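Local coordinates for ABC transporter substrate-binding protein (Bradyrhizobium japonicum, PDB 4I1D) that probably binds polyamines or related solutes as the periplasmic substrate-binding protein of an ABC transporter, and holds D-malate in this crystal, at residues G12-A17 and Q229-C234; S186-A191 and N206-A211. All blocks are in the same frame, centred on the assembly; numbering follows the deposited sequence.

Contact 1. Residues G12-A17 and Q229-C234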
ATOM      1  N   GLY A  12      -4.648  37.702  -2.196  1.00 52.26           N
ATOM      2  CA  GLY A  12      -5.677  38.013  -3.179  1.00 59.55           C
ATOM      3  C   GLY A  12      -6.288  39.397  -3.022  1.00 54.21           C
ATOM      4  O   GLY A  12      -5.651  40.296  -2.456  1.00 46.32           O
ATOM      5  N   ALA A  13      -7.514  39.574  -3.525  1.00 44.21           N
ATOM      6  CA  ALA A  13      -8.164  40.885  -3.465  1.00 41.00           C
ATOM      7  C   ALA A  13      -8.322  41.330  -2.016  1.00 52.64           C
ATOM      8  O   ALA A  13      -8.146  42.508  -1.687  1.00 45.78           O
ATOM      9  CB  ALA A  13      -9.508  40.857  -4.160  1.00 43.01           C
ATOM     10  N   TYR A  14      -8.655  40.373  -1.155  1.00 50.36           N
ATOM     11  CA  TYR A  14      -8.831  40.634   0.273  1.00 48.67           C
ATOM     12  C   TYR A  14      -7.590  41.262   0.917  1.00 49.45           C
ATOM     13  O   TYR A  14      -7.688  42.307   1.552  1.00 51.59           O
ATOM     14  CB  TYR A  14      -9.245  39.351   0.999  1.00 38.71           C
ATOM     15  CG  TYR A  14      -9.282  39.439   2.513  1.00 51.66           C
ATOM     16  CD1 TYR A  14      -9.898  40.502   3.164  1.00 54.89           C
ATOM     17  CD2 TYR A  14      -8.721  38.433   3.290  1.00 47.54           C
ATOM     18  CE1 TYR A  14      -9.935  40.561   4.549  1.00 59.01           C
ATOM     19  CE2 TYR A  14      -8.759  38.479   4.660  1.00 47.56           C
ATOM     20  CZ  TYR A  14      -9.358  39.541   5.294  1.00 57.20           C
ATOM     21  OH  TYR A  14      -9.368  39.575   6.679  1.00 53.73           O
ATOM     22  N   GLN A  15      -6.421  40.644   0.755  1.00 48.50           N
ATOM     23  CA  GLN A  15      -5.212  41.199   1.375  1.00 45.72           C
ATOM     24  C   GLN A  15      -4.787  42.511   0.711  1.00 48.24           C
ATOM     25  O   GLN A  15      -4.201  43.380   1.356  1.00 47.76           O
ATOM     26  CB  GLN A  15      -4.058  40.188   1.370  1.00 46.33           C
ATOM     27  CG  GLN A  15      -2.861  40.595   2.232  1.00 47.15           C
ATOM     28  CD  GLN A  15      -2.035  39.396   2.718  1.00 50.85           C
ATOM     29  OE1 GLN A  15      -2.528  38.270   2.786  1.00 45.35           O
ATOM     30  NE2 GLN A  15      -0.777  39.645   3.062  1.00 47.91           N
ATOM     31  N   ALA A  16      -5.062  42.661  -0.582  1.00 48.75           N
ATOM     32  CA  ALA A  16      -4.712  43.919  -1.244  1.00 53.86           C
ATOM     33  C   ALA A  16      -5.555  45.057  -0.649  1.00 52.65           C
ATOM     34  O   ALA A  16      -5.081  46.179  -0.469  1.00 46.89           O
ATOM     35  CB  ALA A  16      -4.920  43.825  -2.745  1.00 52.11           C
ATOM     36  N   ALA A  17      -6.809  44.750  -0.339  1.00 49.41           N
ATOM     37  CA  ALA A  17      -7.723  45.745   0.218  1.00 49.90           C
ATOM     38  C   ALA A  17      -7.287  46.136   1.624  1.00 50.28           C
ATOM     39  O   ALA A  17      -7.384  47.300   2.004  1.00 52.43           O
ATOM     40  CB  ALA A  17      -9.143  45.210   0.231  1.00 49.05           C
ATOM     41  N   GLN A 229     -19.913  35.558   9.455  1.00 38.21           N
ATOM     42  CA  GLN A 229     -18.677  35.071  10.048  1.00 43.53           C
ATOM     43  C   GLN A 229     -17.649  36.188  10.144  1.00 49.24           C
ATOM     44  O   GLN A 229     -17.893  37.296   9.668  1.00 45.30           O
ATOM     45  CB  GLN A 229     -18.126  33.928   9.202  1.00 43.11           C
ATOM     46  CG  GLN A 229     -19.086  32.747   9.099  1.00 43.98           C
ATOM     47  CD  GLN A 229     -18.816  31.900   7.863  1.00 48.36           C
ATOM     48  OE1 GLN A 229     -19.601  31.895   6.904  1.00 50.70           O
ATOM     49  NE2 GLN A 229     -17.700  31.191   7.876  1.00 36.44           N
ATOM     50  N   SER A 230     -16.498  35.894  10.747  1.00 42.24           N
ATOM     51  CA  SER A 230     -15.455  36.901  10.898  1.00 48.61           C
ATOM     52  C   SER A 230     -14.065  36.293  11.015  1.00 44.61           C
ATOM     53  O   SER A 230     -13.903  35.156  11.470  1.00 45.37           O
ATOM     54  CB  SER A 230     -15.719  37.733  12.157  1.00 51.70           C
ATOM     55  OG  SER A 230     -15.477  36.953  13.320  1.00 50.17           O
ATOM     56  N   THR A 231     -13.054  37.063  10.625  1.00 44.96           N
ATOM     57  CA  THR A 231     -11.684  36.747  11.027  1.00 47.66           C
ATOM     58  C   THR A 231     -11.254  37.698  12.143  1.00 49.73           C
ATOM     59  O   THR A 231     -11.861  38.764  12.349  1.00 41.00           O
ATOM     60  CB  THR A 231     -10.679  36.829   9.856  1.00 48.04           C
ATOM     61  OG1 THR A 231     -10.757  38.123   9.251  1.00 43.14           O
ATOM     62  CG2 THR A 231     -10.979  35.745   8.800  1.00 44.44           C
ATOM     63  N   SER A 232     -10.218  37.293  12.870  1.00 40.66           N
ATOM     64  CA  SER A 232      -9.659  38.094  13.951  1.00 44.57           C
ATOM     65  C   SER A 232      -8.126  38.121  13.862  1.00 50.23           C
ATOM     66  O   SER A 232      -7.507  37.229  13.271  1.00 52.35           O
ATOM     67  CB  SER A 232     -10.084  37.530  15.322  1.00 45.60           C
ATOM     68  OG  SER A 232     -11.492  37.569  15.480  1.00 53.79           O
ATOM     69  N   LEU A 233      -7.523  39.144  14.464  1.00 45.04           N
ATOM     70  CA  LEU A 233      -6.075  39.248  14.539  1.00 45.01           C
ATOM     71  C   LEU A 233      -5.609  38.670  15.868  1.00 48.65           C
ATOM     72  O   LEU A 233      -6.253  38.882  16.900  1.00 42.32           O
ATOM     73  CB  LEU A 233      -5.651  40.704  14.446  1.00 44.14           C
ATOM     74  CG  LEU A 233      -6.121  41.482  13.217  1.00 46.86           C
ATOM     75  CD1 LEU A 233      -5.475  42.850  13.226  1.00 47.39           C
ATOM     76  CD2 LEU A 233      -5.759  40.733  11.943  1.00 45.03           C
ATOM     77  N   CYS A 234      -4.496  37.938  15.828  1.00 45.38           N
ATOM     78  CA  CYS A 234      -3.857  37.387  17.021  1.00 45.45           C
ATOM     79  C   CYS A 234      -2.355  37.399  16.788  1.00 51.87           C
ATOM     80  O   CYS A 234      -1.901  37.583  15.659  1.00 56.63           O
ATOM     81  CB  CYS A 234      -4.317  35.957  17.277  1.00 50.18           C
ATOM     82  SG  CYS A 234      -4.042  34.867  15.846  1.00 54.75           S
TER
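Thr231 OG1 is gripped by two carboxylates, with hydrogen bonds to Glu103 and Asp61, and the phenol of Tyr14 comes up to the same hydroxyl, with Tyr14 OH 3.3 Å from Thr231 OG1. One threonine proton cannot serve both acids at once, so it is probably shared between them, or one carboxyl may be protonated. Tyr14 OH in turn hydrogen-bonds to Asp61, so this aspartate holds both hydroxyls: OD2 pairs with the phenol and OD1 with the threonine. The approach of Thr231 OG1 to the Tyr14 ring is oblique. Reach is what makes the contact possible: the nearest alpha carbons, Tyr14 CA and Thr231 CA, lie 11.8 Å from each other. Tyr14 spans the gap with CG anti to the backbone N (chi1 172°), which carries the ring toward the strand. Tyr102 and Glu103 touch the Tyr14 side chain, and backbone hydrogen bonds run from Thr231 to both. Helix 12-30 is thus tied to strand 219-235, which pairs antiparallel with strands 59-63 and 100-112, the carriers of Asp61 and Glu103. Only 54 Å² is buried between the segments; the join is a small polar cluster in which two hydroxyls share one aspartate, which probably fixes where the phenol oxygen sits.

Contact 2. Residues S186-A191 and N206-A211; sequences SGAQSA and NGRVSA. With MLT (D-malate), chain U.
Arg208 lays its guanidinium over the backbone of Gly187 and Ala188 and grips one carboxylate of D-malate with two hydrogen bonds. Arg208 NE reaches malate O5 at 3.0 Å and nearly straight (170°), while Arg208 NH2 reaches malate O4 at 2.9 Å, a side-on bidentate pairing with the acid at the guanidinium edge. One face of the group rests on the helix start: Ala188 N lies 3.4 Å above its plane, and Arg208 NE is 3.4 Å from Gly187 C. The arm, bent at chi2 (-69°), passes Gly187 O with CD and sits as a knob among Gly187, Ala188, Ser190 and Ala191. Gly187 leaves room that a beta carbon would take from both Arg208 and malate. Behind this shell, Ser190 OG donates to Gly187 O at 2.7 Å, and Ser186 N-caps the helix by accepting from Gln189 N. Asp37 of the second subunit forms a salt bridge with Arg208 NH1. With an alanine in place of Arg208, the malate carboxylate is likely to lose both donors and that aspartate its partner. The axes of 187-191 and 206-211 come within 9.3 Å at 42°; Ser190 and Gln189 pack on strand 182-184, and Val209 on strands 100-112 and 219-235.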
ATOM      1  N   SER A 186     -12.160  25.730  -3.393  1.00 42.45           N
ATOM      2  CA  SER A 186     -11.537  27.054  -3.353  1.00 47.18           C
ATOM      3  C   SER A 186     -12.512  28.169  -3.709  1.00 49.43           C
ATOM      4  O   SER A 186     -13.487  27.959  -4.447  1.00 47.23           O
ATOM      5  CB  SER A 186     -10.298  27.126  -4.261  1.00 44.08           C
ATOM      6  OG  SER A 186     -10.646  27.208  -5.631  1.00 47.42           O
ATOM      7  N   GLY A 187     -12.233  29.358  -3.187  1.00 44.22           N
ATOM      8  CA  GLY A 187     -13.072  30.514  -3.426  1.00 44.37           C
ATOM      9  C   GLY A 187     -13.093  30.856  -4.903  1.00 45.47           C
ATOM     10  O   GLY A 187     -14.135  31.202  -5.462  1.00 49.58           O
ATOM     11  N   ALA A 188     -11.935  30.746  -5.538  1.00 47.19           N
ATOM     12  CA  ALA A 188     -11.814  31.033  -6.963  1.00 47.50           C
ATOM     13  C   ALA A 188     -12.640  30.038  -7.769  1.00 47.21           C
ATOM     14  O   ALA A 188     -13.297  30.406  -8.742  1.00 48.55           O
ATOM     15  CB  ALA A 188     -10.362  30.984  -7.387  1.00 46.22           C
ATOM     16  N   GLN A 189     -12.622  28.779  -7.350  1.00 47.41           N
ATOM     17  CA  GLN A 189     -13.407  27.761  -8.032  1.00 46.62           C
ATOM     18  C   GLN A 189     -14.897  28.115  -7.952  1.00 46.02           C
ATOM     19  O   GLN A 189     -15.626  27.985  -8.933  1.00 42.51           O
ATOM     20  CB  GLN A 189     -13.128  26.371  -7.450  1.00 44.69           C
ATOM     21  CG  GLN A 189     -14.143  25.296  -7.856  1.00 50.00           C
ATOM     22  CD  GLN A 189     -13.819  23.927  -7.265  1.00 48.73           C
ATOM     23  OE1 GLN A 189     -13.201  23.827  -6.205  1.00 54.22           O
ATOM     24  NE2 GLN A 189     -14.226  22.868  -7.960  1.00 45.67           N
ATOM     25  N   SER A 190     -15.335  28.601  -6.796  1.00 46.89           N
ATOM     26  CA  SER A 190     -16.747  28.898  -6.605  1.00 49.54           C
ATOM     27  C   SER A 190     -17.155  30.048  -7.513  1.00 48.58           C
ATOM     28  O   SER A 190     -18.269  30.068  -8.037  1.00 47.50           O
ATOM     29  CB  SER A 190     -17.062  29.222  -5.140  1.00 44.74           C
ATOM     30  OG  SER A 190     -16.616  30.517  -4.784  1.00 44.91           O
ATOM     31  N   ALA A 191     -16.248  31.004  -7.694  1.00 48.25           N
ATOM     32  CA  ALA A 191     -16.500  32.122  -8.589  1.00 45.61           C
ATOM     33  C   ALA A 191     -16.595  31.648 -10.040  1.00 48.45           C
ATOM     34  O   ALA A 191     -17.510  32.033 -10.766  1.00 50.93           O
ATOM     35  CB  ALA A 191     -15.423  33.158  -8.451  1.00 40.52           C
ATOM     36  N   ASN A 206     -19.578  36.016   0.115  1.00 41.64           N
ATOM     37  CA  ASN A 206     -20.207  37.146  -0.555  1.00 47.08           C
ATOM     38  C   ASN A 206     -19.205  37.959  -1.380  1.00 50.66           C
ATOM     39  O   ASN A 206     -19.555  38.517  -2.416  1.00 48.11           O
ATOM     40  CB  ASN A 206     -20.934  38.039   0.442  1.00 45.16           C
ATOM     41  CG  ASN A 206     -19.977  38.849   1.290  1.00 47.85           C
ATOM     42  OD1 ASN A 206     -19.413  38.342   2.253  1.00 51.58           O
ATOM     43  ND2 ASN A 206     -19.780  40.109   0.923  1.00 47.34           N
ATOM     44  N   GLY A 207     -17.957  38.002  -0.924  1.00 52.67           N
ATOM     45  CA  GLY A 207     -16.911  38.742  -1.618  1.00 52.73           C
ATOM     46  C   GLY A 207     -16.563  38.188  -2.989  1.00 47.98           C
ATOM     47  O   GLY A 207     -16.247  38.950  -3.907  1.00 52.68           O
ATOM     48  N   ARG A 208     -16.625  36.863  -3.132  1.00 47.46           N
ATOM     49  CA  ARG A 208     -16.360  36.205  -4.410  1.00 46.76           C
ATOM     50  C   ARG A 208     -17.493  36.462  -5.396  1.00 48.49           C
ATOM     51  O   ARG A 208     -17.261  36.631  -6.590  1.00 53.50           O
ATOM     52  CB  ARG A 208     -16.168  34.699  -4.221  1.00 46.38           C
ATOM     53  CG  ARG A 208     -14.774  34.291  -3.723  1.00 45.48           C
ATOM     54  CD  ARG A 208     -13.713  34.527  -4.805  1.00 45.58           C
ATOM     55  NE  ARG A 208     -12.381  34.111  -4.377  1.00 52.15           N
ATOM     56  CZ  ARG A 208     -11.294  34.225  -5.134  1.00 53.99           C
ATOM     57  NH1 ARG A 208     -11.394  34.730  -6.357  1.00 53.32           N
ATOM     58  NH2 ARG A 208     -10.113  33.832  -4.673  1.00 53.48           N
ATOM     59  N   VAL A 209     -18.720  36.502  -4.895  1.00 42.59           N
ATOM     60  CA  VAL A 209     -19.861  36.746  -5.763  1.00 46.08           C
ATOM     61  C   VAL A 209     -19.888  38.177  -6.255  1.00 48.01           C
ATOM     62  O   VAL A 209     -20.040  38.424  -7.446  1.00 53.82           O
ATOM     63  CB  VAL A 209     -21.193  36.473  -5.054  1.00 48.67           C
ATOM     64  CG1 VAL A 209     -22.353  36.708  -6.021  1.00 45.25           C
ATOM     65  CG2 VAL A 209     -21.210  35.067  -4.511  1.00 49.43           C
ATOM     66  N   SER A 210     -19.756  39.124  -5.332  1.00 50.09           N
ATOM     67  CA  SER A 210     -19.774  40.527  -5.709  1.00 56.78           C
ATOM     68  C   SER A 210     -18.676  40.778  -6.737  1.00 52.93           C
ATOM     69  O   SER A 210     -18.880  41.516  -7.702  1.00 54.84           O
ATOM     70  CB  SER A 210     -19.573  41.416  -4.487  1.00 61.01           C
ATOM     71  OG  SER A 210     -18.436  40.995  -3.758  1.00 72.40           O
ATOM     72  N   ALA A 211     -17.526  40.134  -6.545  1.00 46.64           N
ATOM     73  CA  ALA A 211     -16.389  40.336  -7.447  1.00 50.40           C
ATOM     74  C   ALA A 211     -16.695  39.841  -8.849  1.00 52.41           C
ATOM     75  O   ALA A 211     -16.487  40.566  -9.821  1.00 53.48           O
ATOM     76  CB  ALA A 211     -15.129  39.663  -6.904  1.00 55.81           C
TER
HETATM   77  C1  MLT U 417      -9.598  29.213  -0.524  1.00 88.64           C
HETATM   78  O1  MLT U 417      -8.365  29.083  -0.360  1.00 94.54           O
HETATM   79  O2  MLT U 417     -10.368  28.388   0.019  1.00 89.46           O
HETATM   80  C2  MLT U 417     -10.147  30.351  -1.342  1.00 76.95           C
HETATM   81  O3  MLT U 417      -9.336  30.698  -2.453  1.00 68.40           O
HETATM   82  C3  MLT U 417     -10.264  31.566  -0.445  1.00 85.01           C
HETATM   83  C4  MLT U 417     -10.576  32.741  -1.331  1.00 95.43           C
HETATM   84  O4  MLT U 417      -9.644  33.408  -1.828  1.00101.03           O
HETATM   85  O5  MLT U 417     -11.762  33.057  -1.590  1.00 92.84           O

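In the fold
The two contacts lie near the bound malate, with centres 14 Å apart and nearest atoms about 6 Å from each other, so they do not touch. Contact 2 binds the ligand directly, whereas in contact 1 the side chain of Tyr14 stands about 7 Å from malate and about 8 Å from that of Arg208. An acetate ion, probably from the crystallisation liquor, lies about 4 Å from the side chain of Tyr14. Along the chain contact 2 is nested inside the loop closed by contact 1, and helix 206-214 leads on to strand 219-235, which connects them. Both also meet the second subunit, where its Gln36 packs on Ala16 and its Ile56 on Ala191.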